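Side-chain contact in cell division protein SepF (Methanobrevibacter smithii, PDB 7AL1), which binds the cell-division protein FtsZ and probably tethers it to the membrane in archaea: residues A[48-51]-A[52-55]. Sequence-based numbering, arbitrary orientation.
Sequences KESP and ANFK
Ser-50 and Pro-51 run straight on into residues 52-55, which form the opening turn of helix 51-68 together with Pro-51, and Ser-50 holds the N-cap position. Its backbone has left the helical conformation of the preceding residues, which breaks the path of the chain between helix 44-49 and the next helix. The first two i to i+4 bonds follow at once. Phe-54 N donates to Ser-50 O at 2.8 Å, and Lys-55 N donates to Pro-51 O at 2.9 Å. Proline suits this first turn, since its nitrogen carries no hydrogen to be left without a helical acceptor.

Among the side chains, Ser-50 does the capping. With its hydroxyl swung to the far side from its own backbone N (chi1 165°), OG accepts the amide hydrogen of Asn-53 N at 3.0 Å, with an N-H...O angle of 157°. Ser-50 OG also lies 3.1 Å from Asn-53 CB. The amide of Asn-53 also lies beside the serine, yet ND2 is poorly angled for a bond to OG. On Phe-54, CB sits 3.5 Å from Ser-50 O, while CG, trans to the backbone N (chi1 180°), carries the ring away from the cap. Lys-55 meets Pro-51 O through CB.

The cap lies at the surface of this C-terminal part of SepF, which carries the SepF family domain, at the junction of two successive helices that follow strand 39-42. Asn-53 and Phe-54 reach back from helix 51-68 to touch Leu-46, and Phe-54 also meets Glu-47, packing the new helix against helix 44-49.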
loop_
_atom_site.group_PDB
_atom_site.type_symbol
_atom_site.label_atom_id
_atom_site.label_comp_id
_atom_site.label_asym_id
_atom_site.label_seq_id
_atom_site.Cartn_x
_atom_site.Cartn_y
_atom_site.Cartn_z
ATOM N N LYS A 48 11.613 15.419 -6.144
ATOM C CA LYS A 48 13.005 15.860 -6.141
ATOM C C LYS A 48 13.386 16.515 -7.458
ATOM O O LYS A 48 14.010 17.584 -7.469
ATOM C CB LYS A 48 13.919 14.668 -5.858
ATOM C CG LYS A 48 15.390 15.029 -5.771
ATOM C CD LYS A 48 16.236 13.795 -5.502
ATOM C CE LYS A 48 17.708 14.143 -5.492
ATOM N NZ LYS A 48 18.007 15.112 -4.403
ATOM N N GLU A 49 13.003 15.899 -8.586
ATOM C CA GLU A 49 13.569 16.282 -9.867
ATOM C C GLU A 49 12.715 17.226 -10.697
ATOM O O GLU A 49 13.259 17.906 -11.572
ATOM C CB GLU A 49 13.842 15.032 -10.715
ATOM C CG GLU A 49 14.744 14.004 -10.047
ATOM C CD GLU A 49 16.162 14.502 -9.815
ATOM O OE1 GLU A 49 16.561 15.510 -10.436
ATOM O OE2 GLU A 49 16.885 13.879 -9.006
ATOM N N SER A 50 11.404 17.287 -10.478
ATOM C CA SER A 50 10.550 18.156 -11.282
ATOM C C SER A 50 9.386 18.663 -10.451
ATOM O O SER A 50 8.288 18.067 -10.464
ATOM C CB SER A 50 10.051 17.468 -12.550
ATOM O OG SER A 50 8.981 18.206 -13.100
ATOM N N PRO A 51 9.571 19.773 -9.725
ATOM C CA PRO A 51 8.450 20.383 -8.992
ATOM C C PRO A 51 7.202 20.555 -9.852
ATOM O O PRO A 51 6.079 20.384 -9.359
ATOM C CB PRO A 51 9.032 21.719 -8.500
ATOM C CG PRO A 51 10.470 21.433 -8.355
ATOM C CD PRO A 51 10.839 20.480 -9.459
ATOM N N ALA A 52 7.368 20.894 -11.132
ATOM C CA ALA A 52 6.196 21.126 -11.963
ATOM C C ALA A 52 5.430 19.831 -12.192
ATOM O O ALA A 52 4.191 19.811 -12.126
ATOM C CB ALA A 52 6.614 21.736 -13.302
ATOM N N ASN A 53 6.142 18.747 -12.494
ATOM C CA ASN A 53 5.465 17.474 -12.687
ATOM C C ASN A 53 4.955 16.905 -11.368
ATOM O O ASN A 53 3.911 16.240 -11.340
ATOM C CB ASN A 53 6.390 16.499 -13.411
ATOM C CG ASN A 53 6.618 16.890 -14.855
ATOM O OD1 ASN A 53 5.971 17.801 -15.366
ATOM N ND2 ASN A 53 7.540 16.210 -15.515
ATOM N N PHE A 54 5.657 17.155 -10.273
ATOM C CA PHE A 54 5.113 16.826 -8.962
ATOM C C PHE A 54 3.779 17.524 -8.763
ATOM O O PHE A 54 2.799 16.914 -8.323
ATOM C CB PHE A 54 6.129 17.184 -7.884
ATOM C CG PHE A 54 5.667 16.894 -6.483
ATOM C CD1 PHE A 54 5.577 15.602 -6.019
ATOM C CD2 PHE A 54 5.366 17.940 -5.617
ATOM C CE1 PHE A 54 5.159 15.334 -4.730
ATOM C CE2 PHE A 54 4.926 17.688 -4.336
ATOM C CZ PHE A 54 4.841 16.389 -3.882
ATOM N N LYS A 55 3.710 18.816 -9.093
ATOM C CA LYS A 55 2.448 19.516 -8.909
ATOM C C LYS A 55 1.354 18.948 -9.811
ATOM O O LYS A 55 0.207 18.783 -9.375
ATOM C CB LYS A 55 2.611 21.017 -9.112
ATOM C CG LYS A 55 1.325 21.772 -8.809
ATOM C CD LYS A 55 1.577 23.092 -8.115
ATOM C CE LYS A 55 0.328 23.560 -7.377
ATOM N NZ LYS A 55 0.192 22.932 -6.030
#